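Local coordinates for protein predicted acetyltransferase (Clostridium acetobutylicum, PDB 3MGD) that binds acetyl-CoA and, as a member of the GNAT family, probably transfers its acetyl group to an acceptor, at residues A7-I12 with K45-L50; T65-F70 with I87-T92. All blocks are in the same frame, centred on the assembly; numbering follows the deposited sequence. Where two conformers were deposited one is given.

Interaction 1 of 2, residues A7-I12 with K45-L50; sequences ADMKDI and KLANNL
L46 and the selenomethionine M9 lie alongside one another, running opposite ways, with SE of M9 3.9 Å from CB of L46, near the root of the leucine. The M9 chain turns the same way at every joint (chi1 -56°, chi2 -62°, chi3 -71°), and this curl carries SE over to the helix and sets its terminal CE 4.3 Å from CB of A47. L46 sends its CD1 branch the other way, into the 7-12 turn, where it lies 3.9 Å from CG1 of I12 and more loosely against the carbonyl oxygen of D8. The side chains meet by apolar packing, and no hydrogen bond passes between the two segments. In the GNAT fold the first strand, here 3-6, leads into the first helix, 12-25, and the C-terminal end of helix 35-47 packs against the connection between them, through D8, M9 and I12. That turn is fixed from inside: the backbone N of D8 donates to OD2 of D11 at 2.8 Å in an almost straight bond, using the anti side of the carboxylate, while N of D11 returns a bond to O of D8. R5 makes a salt bridge with the same D11 carboxylate. On the other side, N49, with its positive phi, closes helix 35-47 in a Schellman motif: N of L50 bonds O of K45 at 2.9 Å, and N of N49 bonds O of L46.

Interaction 2 of 2, residues T65-F70 with I87-T92; sequences TAAIAF and ITNMYT. With ACO (acetyl coenzyme *a), chain C.
The carbonyl oxygen of T65 is gripped by two donors: N of Y91 at 3.1 Å, which arrives from above the carbonyl plane, and water 1, which also donates to OG1 of T92. CA of M90 adds a C-H contact to the same oxygen. In return, N of T65 binds O of Y91 at 2.8 Å, completing an antiparallel hydrogen-bonded pair; A67 and T88 form the next. Between them the register slips by one residue, and N89, at a phi/psi of 55/37°, makes the beta bulge characteristic of the fourth strand of GNAT acetyltransferases. The bulge turns O of N89 toward the T65 side chain. OG1 of T65, placed between its backbone N and carbonyl carbon (chi1 61°), donates to that oxygen at 2.8 Å, a bond the strand ladder itself does not supply. On the T65 face, CB of A67 packs on CB of N89, whose amide nitrogen reaches E53. The side chains of A66 and I68 touch helix 101-115, at M105 and L109; CB of A66 also meets CG of M90, and CD1 of I68 lies near CG1 of I87.

Past the bulge, strand 83-92 turns backbone groups to acetyl-CoA. O of M90 accepts from N4P of the pantetheine at 2.7 Å, and N of T92 donates to O9P at 2.9 Å, nearly straight. N of M90 reaches the acetyl oxygen only weakly, at 3.4 Å. So long a bond can fix the thioester carbonyl only loosely, but its position is consistent with polarising that carbonyl for attack by an acceptor, as proposed for relatives.

Overall arrangement
Interactions 1 and 2 have centres 13 Å apart and sit at different depths: 7-12 with 45-50 packs at the surface, whereas the centre of 65-70 with 87-92 lies about 2 Å from the centre of the chain. They meet directly where the chain leaves helix 35-47, since O of L50 is 3.0 Å from N of F70, a probable hydrogen bond, and O of N49 packs against CD2 of F70. Strand 51-58 also lies between them, its E53 pairing through the backbone with A7 and accepting a hydrogen bond from ND2 of N89 with its carboxylate. Acetyl-CoA is bound at interaction 2, with G98, G100, A102 and T103 among its further partners; interaction 1 lies away from that pocket.

Interaction 1 of 2, residues A7-I12 with K45-L50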
# COMPACT_ATOMS: atom_id res chain seq x y z
N ALA A 7 -14.85 12.53 -10.39
CA ALA A 7 -14.02 13.13 -11.44
C ALA A 7 -13.94 12.25 -12.69
O ALA A 7 -13.89 11.03 -12.59
CB ALA A 7 -12.62 13.39 -10.90
N ASP A 8 -13.91 12.90 -13.86
CA ASP A 8 -13.77 12.24 -15.16
C ASP A 8 -12.40 12.58 -15.75
O ASP A 8 -11.69 13.43 -15.22
CB ASP A 8 -14.80 12.76 -16.17
CG ASP A 8 -16.23 12.69 -15.66
OD1 ASP A 8 -16.65 11.60 -15.22
OD2 ASP A 8 -16.93 13.72 -15.72
N MSE A 9 -12.07 11.95 -16.88
CA MSE A 9 -10.82 12.24 -17.57
C MSE A 9 -10.65 13.73 -17.79
O MSE A 9 -9.55 14.26 -17.65
CB MSE A 9 -10.74 11.50 -18.91
CG MSE A 9 -10.91 9.99 -18.80
SE MSE A 9 -9.55 9.04 -17.73
CE MSE A 9 -8.01 9.23 -18.93
N LYS A 10 -11.74 14.41 -18.14
CA LYS A 10 -11.74 15.85 -18.42
C LYS A 10 -11.24 16.70 -17.24
O LYS A 10 -10.75 17.82 -17.43
CB LYS A 10 -13.16 16.28 -18.81
CG LYS A 10 -13.33 17.72 -19.24
CD LYS A 10 -14.81 18.02 -19.46
CE LYS A 10 -15.05 19.45 -19.93
NZ LYS A 10 -16.51 19.69 -20.14
N ASP A 11 -11.36 16.15 -16.04
CA ASP A 11 -11.00 16.87 -14.81
C ASP A 11 -9.54 16.73 -14.41
O ASP A 11 -9.13 17.30 -13.40
CB ASP A 11 -11.86 16.37 -13.64
CG ASP A 11 -13.35 16.63 -13.84
OD1 ASP A 11 -13.72 17.79 -14.14
OD2 ASP A 11 -14.14 15.67 -13.70
N ILE A 12 -8.75 15.98 -15.17
CA ILE A 12 -7.39 15.66 -14.72
C ILE A 12 -6.48 16.87 -14.42
O ILE A 12 -5.77 16.89 -13.41
CB ILE A 12 -6.69 14.64 -15.65
CG1 ILE A 12 -7.37 13.28 -15.52
CG2 ILE A 12 -5.21 14.50 -15.30
CD1 ILE A 12 -6.78 12.19 -16.40
N LYS A 45 -4.95 5.52 -13.67
CA LYS A 45 -5.77 4.95 -12.59
C LYS A 45 -7.25 5.29 -12.78
O LYS A 45 -8.12 4.50 -12.44
CB LYS A 45 -5.29 5.43 -11.22
CG LYS A 45 -3.86 4.98 -10.86
CD LYS A 45 -3.67 3.46 -10.98
CE LYS A 45 -2.24 3.06 -10.57
NZ LYS A 45 -1.95 1.62 -10.79
N LEU A 46 -7.54 6.46 -13.33
CA LEU A 46 -8.94 6.76 -13.60
C LEU A 46 -9.45 5.88 -14.74
O LEU A 46 -10.55 5.35 -14.67
CB LEU A 46 -9.16 8.25 -13.92
CG LEU A 46 -8.99 9.25 -12.77
CD1 LEU A 46 -9.19 10.69 -13.24
CD2 LEU A 46 -9.94 8.92 -11.63
N ALA A 47 -8.65 5.73 -15.78
CA ALA A 47 -9.08 4.97 -16.95
C ALA A 47 -9.38 3.53 -16.59
O ALA A 47 -10.31 2.94 -17.12
CB ALA A 47 -8.03 5.04 -18.06
N ASN A 48 -8.59 2.96 -15.67
CA ASN A 48 -8.74 1.57 -15.23
C ASN A 48 -9.63 1.42 -14.00
O ASN A 48 -9.74 0.32 -13.46
CB ASN A 48 -7.37 0.97 -14.91
CG ASN A 48 -6.49 0.81 -16.13
OD1 ASN A 48 -6.97 0.57 -17.24
ND2 ASN A 48 -5.18 0.94 -15.93
N ASN A 49 -10.19 2.52 -13.52
CA ASN A 49 -11.06 2.52 -12.34
C ASN A 49 -10.39 2.00 -11.07
O ASN A 49 -11.06 1.47 -10.18
CB ASN A 49 -12.35 1.72 -12.61
CG ASN A 49 -13.57 2.25 -11.83
OD1 ASN A 49 -13.66 3.43 -11.48
ND2 ASN A 49 -14.53 1.37 -11.58
N LEU A 50 -9.07 2.13 -11.01
CA LEU A 50 -8.30 1.80 -9.80
C LEU A 50 -8.17 3.01 -8.87
O LEU A 50 -7.53 2.93 -7.82
CB LEU A 50 -6.92 1.27 -10.18
CG LEU A 50 -6.94 -0.12 -10.82
CD1 LEU A 50 -5.56 -0.56 -11.33
CD2 LEU A 50 -7.52 -1.16 -9.85

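Interaction 2 of 2, residues T65-F70 with I87-T92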
# COMPACT_ATOMS: atom_id res chain seq x y z
N THR A 65 -11.74 17.86 -2.51
CA THR A 65 -11.54 16.60 -3.21
C THR A 65 -11.31 15.51 -2.16
O THR A 65 -11.00 15.80 -1.01
CB THR A 65 -10.30 16.63 -4.10
OG1 THR A 65 -9.13 16.85 -3.30
CG2 THR A 65 -10.41 17.73 -5.16
N ALA A 66 -11.45 14.25 -2.58
CA ALA A 66 -11.16 13.10 -1.73
C ALA A 66 -11.11 11.88 -2.63
O ALA A 66 -12.01 11.69 -3.45
CB ALA A 66 -12.26 12.92 -0.70
N ALA A 67 -10.06 11.08 -2.52
CA ALA A 67 -9.96 9.91 -3.42
C ALA A 67 -9.73 8.60 -2.68
O ALA A 67 -9.28 8.59 -1.53
CB ALA A 67 -8.87 10.10 -4.47
N ILE A 68 -10.04 7.50 -3.36
CA ILE A 68 -9.72 6.19 -2.83
C ILE A 68 -9.11 5.42 -3.98
O ILE A 68 -9.64 5.45 -5.10
CB ILE A 68 -10.96 5.48 -2.22
CG1 ILE A 68 -10.56 4.16 -1.55
CG2 ILE A 68 -12.08 5.30 -3.26
CD1 ILE A 68 -11.59 3.63 -0.58
N ALA A 69 -7.97 4.79 -3.71
CA ALA A 69 -7.28 3.92 -4.67
C ALA A 69 -7.42 2.48 -4.20
O ALA A 69 -7.35 2.20 -3.00
CB ALA A 69 -5.79 4.28 -4.74
N PHE A 70 -7.60 1.56 -5.14
CA PHE A 70 -7.76 0.15 -4.78
C PHE A 70 -6.47 -0.58 -5.04
O PHE A 70 -5.98 -0.63 -6.16
CB PHE A 70 -8.93 -0.46 -5.53
CG PHE A 70 -10.17 0.35 -5.42
CD1 PHE A 70 -10.83 0.45 -4.21
CD2 PHE A 70 -10.65 1.06 -6.50
CE1 PHE A 70 -11.97 1.24 -4.09
CE2 PHE A 70 -11.77 1.84 -6.39
CZ PHE A 70 -12.43 1.93 -5.19
N ILE A 87 -6.94 5.65 0.96
CA ILE A 87 -7.53 6.98 0.86
C ILE A 87 -6.45 8.05 0.72
O ILE A 87 -5.40 7.98 1.36
CB ILE A 87 -8.48 7.24 2.06
CG1 ILE A 87 -9.74 6.36 1.87
CG2 ILE A 87 -8.77 8.73 2.22
CD1 ILE A 87 -10.85 6.60 2.87
N THR A 88 -6.72 9.03 -0.14
CA THR A 88 -5.68 9.97 -0.55
C THR A 88 -6.32 11.19 -1.18
O THR A 88 -7.54 11.24 -1.36
CB THR A 88 -4.71 9.26 -1.55
OG1 THR A 88 -3.53 10.05 -1.74
CG2 THR A 88 -5.39 8.97 -2.90
N ASN A 89 -5.48 12.18 -1.53
CA ASN A 89 -5.94 13.35 -2.26
C ASN A 89 -7.09 14.05 -1.57
O ASN A 89 -8.01 14.52 -2.23
CB ASN A 89 -6.34 12.98 -3.70
CG ASN A 89 -5.17 12.50 -4.52
OD1 ASN A 89 -4.03 12.56 -4.08
ND2 ASN A 89 -5.45 12.00 -5.72
N MSE A 90 -7.07 14.10 -0.25
CA MSE A 90 -8.11 14.84 0.44
C MSE A 90 -7.69 16.28 0.69
O MSE A 90 -6.63 16.57 1.23
CB MSE A 90 -8.52 14.14 1.73
CG MSE A 90 -9.16 12.76 1.43
SE MSE A 90 -9.99 12.04 3.01
CE MSE A 90 -11.41 13.36 3.25
N TYR A 91 -8.56 17.19 0.28
CA TYR A 91 -8.28 18.61 0.42
C TYR A 91 -9.61 19.32 0.53
O TYR A 91 -10.56 19.01 -0.20
CB TYR A 91 -7.49 19.13 -0.79
CG TYR A 91 -7.15 20.61 -0.65
CD1 TYR A 91 -6.04 21.01 0.09
CD2 TYR A 91 -7.94 21.58 -1.23
CE1 TYR A 91 -5.74 22.38 0.24
CE2 TYR A 91 -7.65 22.93 -1.08
CZ TYR A 91 -6.55 23.33 -0.36
OH TYR A 91 -6.29 24.69 -0.23
N THR A 92 -9.71 20.22 1.50
CA THR A 92 -10.85 21.11 1.59
C THR A 92 -10.32 22.56 1.58
O THR A 92 -9.36 22.88 2.29
CB THR A 92 -11.67 20.90 2.88
OG1 THR A 92 -12.23 19.59 2.90
CG2 THR A 92 -12.81 21.95 2.96
N1A ACO C . -19.90 19.01 14.64
C2A ACO C . -18.81 19.47 15.38
N3A ACO C . -17.54 19.59 14.77
C4A ACO C . -17.38 19.22 13.37
C5A ACO C . -18.50 18.75 12.61
C6A ACO C . -19.75 18.63 13.22
N6A ACO C . -20.87 18.16 12.44
N7A ACO C . -18.06 18.47 11.28
C8A ACO C . -16.70 18.77 11.21
N9A ACO C . -16.26 19.21 12.52
C1B ACO C . -14.93 19.72 12.80
C2B ACO C . -14.19 18.48 13.31
O2B ACO C . -14.63 17.77 14.42
C3B ACO C . -12.75 18.91 13.22
O3B ACO C . -12.18 19.62 14.30
P3B ACO C . -11.39 18.90 15.48
O7A ACO C . -11.40 19.87 16.72
O8A ACO C . -9.93 18.64 15.04
O9A ACO C . -12.04 17.59 15.85
C4B ACO C . -12.77 19.65 11.83
O4B ACO C . -14.07 20.35 11.84
C5B ACO C . -12.35 19.01 10.53
O5B ACO C . -13.30 18.08 10.07
P1A ACO C . -13.92 18.20 8.63
O1A ACO C . -14.75 19.48 8.46
O2A ACO C . -14.73 16.93 8.37
O3A ACO C . -12.68 18.22 7.66
P2A ACO C . -12.34 19.39 6.64
O4A ACO C . -11.97 20.73 7.36
O5A ACO C . -13.43 19.55 5.62
O6A ACO C . -11.10 18.89 5.81
CBP ACO C . -8.75 18.32 5.63
CCP ACO C . -10.02 18.30 6.47
CDP ACO C . -7.67 17.46 6.28
CEP ACO C . -9.09 17.83 4.27
CAP ACO C . -8.23 19.80 5.57
OAP ACO C . -7.88 20.29 6.82
C9P ACO C . -7.19 20.07 4.51
O9P ACO C . -7.48 20.19 3.31
N8P ACO C . -5.83 20.19 4.97
C7P ACO C . -4.73 20.38 4.01
C6P ACO C . -4.55 19.19 3.14
C5P ACO C . -4.50 17.91 3.95
O5P ACO C . -3.83 17.85 4.98
N4P ACO C . -5.30 16.82 3.51
C3P ACO C . -5.15 15.50 4.05
C2P ACO C . -3.98 14.69 3.55
S1P ACO C . -3.94 13.02 4.14
C ACO C . -4.92 12.01 3.22
O ACO C . -5.53 12.46 2.27
CH3 ACO C . -5.14 10.61 3.66
O HOH W 1 -12.18 16.84 1.55